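Fibronectin type III domain-containing protein (Simiduia agarivorans, PDB 6P2K) is a family 74 glycoside hydrolase that probably cleaves polysaccharide chains, its catalytic part built from seven-bladed beta-propellers and binding zinc ions. Local coordinates at residues B[567-579]-B[616-629]. Residues are numbered along the deposited sequence; the frame is centred on the assembly and turned at random.
Sequences ARIARKIAPHPTN and WDAEVEAWAYNGTV
Salt bridges from Arg-571 to Asp-617 and from Lys-572 to Glu-621, with a row of small apolar side chains, join segment 567-579 to segment 616-629, the first strands of two sheets. The axes of strands 572-575 and 618-625 approach to 6.1 Å at 17° between N-to-C directions, so they run nearly parallel. Arg-571 NE donates to the anti lone pair of Asp-617 OD1 at 3.0 Å, with an N-H...O angle of 159°; the oxygen lies near the guanidinium plane, while the carboxylate stands 89° to it. NH2 of Arg-571 also bonds the carbonyls of Lys-693 and Thr-744, and a water links NH1 to Glu-619 OE2, whose carboxylate is held by the backbone N-H groups of Ser-696 and Gly-695. Replaced by an alanine, Arg-571 would probably leave Asp-617 without its charge mate and those carbonyls without this donor. These are neighbouring antiparallel blades of a seven-bladed beta-propeller, packed side by side through their innermost strands. Lys-572, bent at chi2, runs past Val-620 O and brings NZ to 2.9 Å from Glu-621 OE2, above the carboxylate plane. Further along, Ala-574 CB lies 4.0 Å from Val-620 CG1, and Pro-577 CG rests 4.0 Å from Ala-624 CB.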
ATOM      1  N   ALA B 567     -49.646   5.158   0.429  1.00 22.96           N
ATOM      2  CA  ALA B 567     -49.012   3.851   0.410  1.00 24.39           C
ATOM      3  C   ALA B 567     -47.945   3.813   1.497  1.00 23.48           C
ATOM      4  O   ALA B 567     -47.160   4.754   1.635  1.00 26.03           O
ATOM      5  CB  ALA B 567     -48.391   3.584  -0.959  1.00 21.30           C
ATOM      6  N   ARG B 568     -47.917   2.736   2.283  1.00 22.13           N
ATOM      7  CA  ARG B 568     -47.037   2.681   3.441  1.00 22.05           C
ATOM      8  C   ARG B 568     -46.033   1.539   3.423  1.00 22.58           C
ATOM      9  O   ARG B 568     -45.048   1.605   4.167  1.00 24.39           O
ATOM     10  CB  ARG B 568     -47.862   2.599   4.736  1.00 19.97           C
ATOM     11  CG  ARG B 568     -48.749   3.818   4.965  1.00 20.48           C
ATOM     12  CD  ARG B 568     -49.137   3.974   6.431  1.00 22.22           C
ATOM     13  NE  ARG B 568     -48.016   4.409   7.263  1.00 22.62           N
ATOM     14  CZ  ARG B 568     -48.039   4.435   8.593  1.00 26.42           C
ATOM     15  NH1 ARG B 568     -49.128   4.053   9.245  1.00 29.91           N
ATOM     16  NH2 ARG B 568     -46.977   4.847   9.273  1.00 26.71           N
ATOM     17  N   ILE B 569     -46.243   0.504   2.614  1.00 24.28           N
ATOM     18  CA  ILE B 569     -45.301  -0.601   2.476  1.00 21.68           C
ATOM     19  C   ILE B 569     -45.243  -0.991   1.007  1.00 22.16           C
ATOM     20  O   ILE B 569     -46.279  -1.081   0.342  1.00 26.65           O
ATOM     21  CB  ILE B 569     -45.702  -1.816   3.339  1.00 21.17           C
ATOM     22  CG1 ILE B 569     -45.789  -1.436   4.815  1.00 22.49           C
ATOM     23  CG2 ILE B 569     -44.718  -2.957   3.156  1.00 23.47           C
ATOM     24  CD1 ILE B 569     -46.522  -2.456   5.666  1.00 23.28           C
ATOM     25  N   ALA B 570     -44.036  -1.224   0.499  1.00 20.84           N
ATOM     26  CA  ALA B 570     -43.841  -1.656  -0.879  1.00 21.82           C
ATOM     27  C   ALA B 570     -43.307  -3.080  -0.901  1.00 24.38           C
ATOM     28  O   ALA B 570     -42.377  -3.410  -0.161  1.00 28.09           O
ATOM     29  CB  ALA B 570     -42.880  -0.727  -1.624  1.00 20.60           C
ATOM     30  N   ARG B 571     -43.896  -3.918  -1.752  1.00 20.44           N
ATOM     31  CA  ARG B 571     -43.388  -5.268  -1.955  1.00 17.75           C
ATOM     32  C   ARG B 571     -42.390  -5.341  -3.103  1.00 21.39           C
ATOM     33  O   ARG B 571     -41.431  -6.116  -3.035  1.00 23.01           O
ATOM     34  CB  ARG B 571     -44.551  -6.234  -2.205  1.00 16.83           C
ATOM     35  CG  ARG B 571     -44.135  -7.643  -2.622  1.00 18.07           C
ATOM     36  CD  ARG B 571     -43.418  -8.382  -1.504  1.00 20.26           C
ATOM     37  NE  ARG B 571     -43.202  -9.788  -1.841  1.00 24.88           N
ATOM     38  CZ  ARG B 571     -42.198 -10.230  -2.592  1.00 26.33           C
ATOM     39  NH1 ARG B 571     -41.308  -9.374  -3.085  1.00 25.32           N
ATOM     40  NH2 ARG B 571     -42.083 -11.527  -2.850  1.00 21.79           N
ATOM     41  N   LYS B 572     -42.584  -4.541  -4.148  1.00 19.60           N
ATOM     42  CA  LYS B 572     -41.648  -4.484  -5.258  1.00 18.93           C
ATOM     43  C   LYS B 572     -41.664  -3.083  -5.848  1.00 18.82           C
ATOM     44  O   LYS B 572     -42.730  -2.487  -6.018  1.00 18.08           O
ATOM     45  CB  LYS B 572     -41.990  -5.515  -6.342  1.00 22.36           C
ATOM     46  CG  LYS B 572     -41.181  -5.341  -7.615  1.00 24.82           C
ATOM     47  CD  LYS B 572     -40.864  -6.665  -8.283  1.00 28.22           C
ATOM     48  CE  LYS B 572     -39.855  -6.471  -9.407  1.00 32.85           C
ATOM     49  NZ  LYS B 572     -39.849  -7.625 -10.346  1.00 41.14           N
ATOM     50  N   ILE B 573     -40.478  -2.562  -6.145  1.00 17.19           N
ATOM     51  CA  ILE B 573     -40.315  -1.281  -6.818  1.00 17.37           C
ATOM     52  C   ILE B 573     -39.883  -1.557  -8.249  1.00 21.26           C
ATOM     53  O   ILE B 573     -38.939  -2.322  -8.481  1.00 17.70           O
ATOM     54  CB  ILE B 573     -39.292  -0.386  -6.099  1.00 18.89           C
ATOM     55  CG1 ILE B 573     -39.748  -0.094  -4.668  1.00 21.10           C
ATOM     56  CG2 ILE B 573     -39.088   0.907  -6.867  1.00 17.65           C
ATOM     57  CD1 ILE B 573     -38.712   0.654  -3.845  1.00 25.60           C
ATOM     58  N   ALA B 574     -40.577  -0.941  -9.208  1.00 21.76           N
ATOM     59  CA  ALA B 574     -40.319  -1.136 -10.633  1.00 20.29           C
ATOM     60  C   ALA B 574     -40.014   0.215 -11.265  1.00 21.08           C
ATOM     61  O   ALA B 574     -40.929   0.912 -11.734  1.00 20.24           O
ATOM     62  CB  ALA B 574     -41.507  -1.810 -11.319  1.00 18.64           C
ATOM     63  N   PRO B 575     -38.750   0.629 -11.293  1.00 23.03           N
ATOM     64  CA  PRO B 575     -38.403   1.880 -11.972  1.00 21.75           C
ATOM     65  C   PRO B 575     -38.628   1.767 -13.470  1.00 21.76           C
ATOM     66  O   PRO B 575     -38.484   0.697 -14.066  1.00 25.23           O
ATOM     67  CB  PRO B 575     -36.915   2.070 -11.644  1.00 21.73           C
ATOM     68  CG  PRO B 575     -36.650   1.158 -10.475  1.00 24.56           C
ATOM     69  CD  PRO B 575     -37.572  -0.007 -10.682  1.00 22.80           C
ATOM     70  N   HIS B 576     -38.995   2.894 -14.071  1.00 17.29           N
ATOM     71  CA  HIS B 576     -39.303   2.923 -15.493  1.00 19.37           C
ATOM     72  C   HIS B 576     -38.065   2.523 -16.296  1.00 22.93           C
ATOM     73  O   HIS B 576     -36.950   2.941 -15.966  1.00 23.93           O
ATOM     74  CB  HIS B 576     -39.787   4.319 -15.889  1.00 20.75           C
ATOM     75  CG  HIS B 576     -40.394   4.397 -17.256  1.00 25.00           C
ATOM     76  ND1 HIS B 576     -39.650   4.290 -18.411  1.00 25.55           N
ATOM     77  CD2 HIS B 576     -41.676   4.589 -17.649  1.00 25.05           C
ATOM     78  CE1 HIS B 576     -40.450   4.404 -19.458  1.00 27.62           C
ATOM     79  NE2 HIS B 576     -41.683   4.589 -19.022  1.00 26.39           N
ATOM     80  N   PRO B 577     -38.219   1.705 -17.343  1.00 23.82           N
ATOM     81  CA  PRO B 577     -37.029   1.155 -18.013  1.00 21.60           C
ATOM     82  C   PRO B 577     -36.194   2.187 -18.754  1.00 24.33           C
ATOM     83  O   PRO B 577     -34.988   1.969 -18.928  1.00 28.06           O
ATOM     84  CB  PRO B 577     -37.619   0.112 -18.974  1.00 22.29           C
ATOM     85  CG  PRO B 577     -39.041   0.530 -19.169  1.00 23.97           C
ATOM     86  CD  PRO B 577     -39.466   1.116 -17.858  1.00 22.94           C
ATOM     87  N   THR B 578     -36.785   3.297 -19.205  1.00 24.00           N
ATOM     88  CA  THR B 578     -36.038   4.304 -19.954  1.00 28.96           C
ATOM     89  C   THR B 578     -36.169   5.722 -19.418  1.00 30.60           C
ATOM     90  O   THR B 578     -35.450   6.604 -19.897  1.00 31.44           O
ATOM     91  CB  THR B 578     -36.462   4.313 -21.432  1.00 31.18           C
ATOM     92  OG1 THR B 578     -37.830   4.727 -21.538  1.00 32.00           O
ATOM     93  CG2 THR B 578     -36.302   2.934 -22.055  1.00 30.90           C
ATOM     94  N   ASN B 579     -37.050   5.977 -18.455  1.00 30.88           N
ATOM     95  CA  ASN B 579     -37.267   7.320 -17.921  1.00 28.12           C
ATOM     96  C   ASN B 579     -37.004   7.282 -16.418  1.00 27.33           C
ATOM     97  O   ASN B 579     -37.838   6.796 -15.647  1.00 26.51           O
ATOM     98  CB  ASN B 579     -38.678   7.804 -18.236  1.00 25.65           C
ATOM     99  CG  ASN B 579     -38.889   9.266 -17.891  1.00 30.75           C
ATOM    100  OD1 ASN B 579     -38.051   9.894 -17.243  1.00 31.38           O
ATOM    101  ND2 ASN B 579     -40.020   9.817 -18.321  1.00 32.94           N
ATOM    102  N   TRP B 616     -50.467  -9.102   0.068  1.00 26.75           N
ATOM    103  CA  TRP B 616     -49.240  -8.864   0.826  1.00 24.93           C
ATOM    104  C   TRP B 616     -47.989  -9.077  -0.021  1.00 23.14           C
ATOM    105  O   TRP B 616     -46.961  -8.432   0.222  1.00 18.86           O
ATOM    106  CB  TRP B 616     -49.200  -9.765   2.063  1.00 23.69           C
ATOM    107  CG  TRP B 616     -47.964  -9.586   2.910  1.00 24.36           C
ATOM    108  CD1 TRP B 616     -47.015 -10.531   3.188  1.00 24.78           C
ATOM    109  CD2 TRP B 616     -47.550  -8.393   3.588  1.00 21.77           C
ATOM    110  NE1 TRP B 616     -46.038  -9.998   3.996  1.00 24.87           N
ATOM    111  CE2 TRP B 616     -46.343  -8.687   4.257  1.00 24.77           C
ATOM    112  CE3 TRP B 616     -48.084  -7.104   3.698  1.00 22.23           C
ATOM    113  CZ2 TRP B 616     -45.661  -7.740   5.021  1.00 25.45           C
ATOM    114  CZ3 TRP B 616     -47.405  -6.164   4.454  1.00 22.93           C
ATOM    115  CH2 TRP B 616     -46.203  -6.487   5.104  1.00 24.66           C
ATOM    116  N   ASP B 617     -48.053  -9.962  -1.015  1.00 21.56           N
ATOM    117  CA  ASP B 617     -46.912 -10.248  -1.878  1.00 22.52           C
ATOM    118  C   ASP B 617     -47.169  -9.823  -3.321  1.00 21.38           C
ATOM    119  O   ASP B 617     -46.588 -10.376  -4.255  1.00 20.80           O
ATOM    120  CB  ASP B 617     -46.548 -11.729  -1.800  1.00 25.43           C
ATOM    121  CG  ASP B 617     -45.968 -12.111  -0.448  1.00 28.56           C
ATOM    122  OD1 ASP B 617     -44.887 -11.589  -0.089  1.00 29.86           O
ATOM    123  OD2 ASP B 617     -46.600 -12.920   0.263  1.00 26.67           O
ATOM    124  N   ALA B 618     -48.032  -8.827  -3.508  1.00 22.82           N
ATOM    125  CA  ALA B 618     -48.336  -8.326  -4.839  1.00 23.53           C
ATOM    126  C   ALA B 618     -47.110  -7.664  -5.456  1.00 23.45           C
ATOM    127  O   ALA B 618     -46.371  -6.940  -4.784  1.00 21.91           O
ATOM    128  CB  ALA B 618     -49.491  -7.329  -4.774  1.00 19.62           C
ATOM    129  N   GLU B 619     -46.906  -7.903  -6.749  1.00 25.05           N
ATOM    130  CA  GLU B 619     -45.737  -7.413  -7.462  1.00 26.14           C
ATOM    131  C   GLU B 619     -46.147  -6.573  -8.663  1.00 26.87           C
ATOM    132  O   GLU B 619     -47.249  -6.711  -9.204  1.00 26.59           O
ATOM    133  CB  GLU B 619     -44.854  -8.566  -7.947  1.00 22.95           C
ATOM    134  CG  GLU B 619     -44.085  -9.283  -6.858  1.00 26.12           C
ATOM    135  CD  GLU B 619     -43.457 -10.560  -7.370  1.00 30.08           C
ATOM    136  OE1 GLU B 619     -44.096 -11.226  -8.213  1.00 31.39           O
ATOM    137  OE2 GLU B 619     -42.331 -10.895  -6.938  1.00 28.31           O
ATOM    138  N   VAL B 620     -45.227  -5.711  -9.086  1.00 25.18           N
ATOM    139  CA  VAL B 620     -45.352  -4.966 -10.333  1.00 22.10           C
ATOM    140  C   VAL B 620     -44.006  -5.012 -11.044  1.00 25.00           C
ATOM    141  O   VAL B 620     -42.951  -5.011 -10.399  1.00 22.05           O
ATOM    142  CB  VAL B 620     -45.814  -3.513 -10.094  1.00 23.72           C
ATOM    143  CG1 VAL B 620     -44.772  -2.730  -9.294  1.00 19.67           C
ATOM    144  CG2 VAL B 620     -46.126  -2.824 -11.418  1.00 24.95           C
ATOM    145  N   GLU B 621     -44.044  -5.091 -12.373  1.00 23.55           N
ATOM    146  CA  GLU B 621     -42.844  -5.081 -13.198  1.00 23.69           C
ATOM    147  C   GLU B 621     -43.056  -4.147 -14.377  1.00 23.55           C
ATOM    148  O   GLU B 621     -44.126  -4.148 -14.992  1.00 25.98           O
ATOM    149  CB  GLU B 621     -42.497  -6.486 -13.714  1.00 26.17           C
ATOM    150  CG  GLU B 621     -41.172  -6.576 -14.471  1.00 30.12           C
ATOM    151  CD  GLU B 621     -40.023  -7.071 -13.611  1.00 33.87           C
ATOM    152  OE1 GLU B 621     -39.709  -8.281 -13.692  1.00 32.08           O
ATOM    153  OE2 GLU B 621     -39.435  -6.256 -12.863  1.00 34.48           O
ATOM    154  N   ALA B 622     -42.031  -3.361 -14.694  1.00 23.59           N
ATOM    155  CA  ALA B 622     -42.055  -2.455 -15.834  1.00 26.70           C
ATOM    156  C   ALA B 622     -40.840  -2.731 -16.704  1.00 25.77           C
ATOM    157  O   ALA B 622     -39.716  -2.804 -16.198  1.00 22.59           O
ATOM    158  CB  ALA B 622     -42.067  -0.991 -15.380  1.00 24.62           C
ATOM    159  N   TRP B 623     -41.063  -2.886 -18.006  1.00 24.35           N
ATOM    160  CA  TRP B 623     -39.973  -3.172 -18.929  1.00 22.93           C
ATOM    161  C   TRP B 623     -40.384  -2.735 -20.328  1.00 25.85           C
ATOM    162  O   TRP B 623     -41.554  -2.453 -20.595  1.00 26.02           O
ATOM    163  CB  TRP B 623     -39.586  -4.655 -18.890  1.00 21.24           C
ATOM    164  CG  TRP B 623     -40.503  -5.569 -19.646  1.00 23.27           C
ATOM    165  CD1 TRP B 623     -40.315  -6.050 -20.908  1.00 26.00           C
ATOM    166  CD2 TRP B 623     -41.739  -6.130 -19.182  1.00 23.91           C
ATOM    167  NE1 TRP B 623     -41.359  -6.870 -21.262  1.00 28.65           N
ATOM    168  CE2 TRP B 623     -42.247  -6.937 -20.221  1.00 25.93           C
ATOM    169  CE3 TRP B 623     -42.468  -6.026 -17.991  1.00 24.07           C
ATOM    170  CZ2 TRP B 623     -43.452  -7.636 -20.106  1.00 23.62           C
ATOM    171  CZ3 TRP B 623     -43.664  -6.717 -17.879  1.00 23.14           C
ATOM    172  CH2 TRP B 623     -44.144  -7.512 -18.933  1.00 23.42           C
ATOM    173  N   ALA B 624     -39.395  -2.679 -21.219  1.00 24.35           N
ATOM    174  CA  ALA B 624     -39.581  -2.219 -22.588  1.00 26.49           C
ATOM    175  C   ALA B 624     -39.219  -3.328 -23.565  1.00 29.01           C
ATOM    176  O   ALA B 624     -38.257  -4.072 -23.348  1.00 31.54           O
ATOM    177  CB  ALA B 624     -38.725  -0.980 -22.878  1.00 23.97           C
ATOM    178  N   TYR B 625     -39.992  -3.431 -24.644  1.00 26.10           N
ATOM    179  CA  TYR B 625     -39.706  -4.414 -25.687  1.00 29.73           C
ATOM    180  C   TYR B 625     -40.328  -3.944 -26.991  1.00 35.22           C
ATOM    181  O   TYR B 625     -41.553  -3.801 -27.077  1.00 35.83           O
ATOM    182  CB  TYR B 625     -40.235  -5.796 -25.306  1.00 27.28           C
ATOM    183  CG  TYR B 625     -40.170  -6.794 -26.440  1.00 29.03           C
ATOM    184  CD1 TYR B 625     -38.951  -7.154 -27.001  1.00 30.75           C
ATOM    185  CD2 TYR B 625     -41.327  -7.373 -26.952  1.00 30.55           C
ATOM    186  CE1 TYR B 625     -38.884  -8.065 -28.043  1.00 36.16           C
ATOM    187  CE2 TYR B 625     -41.271  -8.287 -27.992  1.00 33.49           C
ATOM    188  CZ  TYR B 625     -40.046  -8.629 -28.533  1.00 37.96           C
ATOM    189  OH  TYR B 625     -39.983  -9.535 -29.567  1.00 43.97           O
ATOM    190  N   ASN B 626     -39.483  -3.706 -27.999  1.00 37.99           N
ATOM    191  CA  ASN B 626     -39.912  -3.393 -29.365  1.00 40.34           C
ATOM    192  C   ASN B 626     -40.841  -2.179 -29.404  1.00 38.01           C
ATOM    193  O   ASN B 626     -41.873  -2.173 -30.078  1.00 42.05           O
ATOM    194  CB  ASN B 626     -40.567  -4.609 -30.024  1.00 47.92           C
ATOM    195  CG  ASN B 626     -40.678  -4.462 -31.528  1.00 57.65           C
ATOM    196  OD1 ASN B 626     -39.867  -3.782 -32.160  1.00 63.62           O
ATOM    197  ND2 ASN B 626     -41.690  -5.093 -32.111  1.00 58.80           N
ATOM    198  N   GLY B 627     -40.458  -1.137 -28.672  1.00 36.87           N
ATOM    199  CA  GLY B 627     -41.158   0.129 -28.710  1.00 41.99           C
ATOM    200  C   GLY B 627     -42.365   0.245 -27.805  1.00 39.28           C
ATOM    201  O   GLY B 627     -43.074   1.256 -27.876  1.00 41.50           O
ATOM    202  N   THR B 628     -42.629  -0.751 -26.966  1.00 35.19           N
ATOM    203  CA  THR B 628     -43.736  -0.708 -26.023  1.00 33.00           C
ATOM    204  C   THR B 628     -43.190  -0.828 -24.609  1.00 30.38           C
ATOM    205  O   THR B 628     -42.283  -1.626 -24.351  1.00 29.14           O
ATOM    206  CB  THR B 628     -44.747  -1.832 -26.292  1.00 36.43           C
ATOM    207  OG1 THR B 628     -45.351  -1.633 -27.576  1.00 39.99           O
ATOM    208  CG2 THR B 628     -45.836  -1.851 -25.229  1.00 34.22           C
ATOM    209  N   VAL B 629     -43.726  -0.018 -23.702  1.00 30.26           N
ATOM    210  CA  VAL B 629     -43.416  -0.118 -22.283  1.00 27.81           C
ATOM    211  C   VAL B 629     -44.531  -0.915 -21.624  1.00 26.88           C
ATOM    212  O   VAL B 629     -45.705  -0.532 -21.690  1.00 25.94           O
ATOM    213  CB  VAL B 629     -43.261   1.267 -21.636  1.00 28.85           C
ATOM    214  CG1 VAL B 629     -43.105   1.124 -20.129  1.00 25.44           C
ATOM    215  CG2 VAL B 629     -42.065   1.988 -22.226  1.00 27.82           C
TER
HETATM  216  O   HOH W   1     -39.990  -9.870  -5.923  1.00 24.28           O
HETATM  217  O   HOH W   2     -37.666  -1.723 -13.637  1.00 30.74           O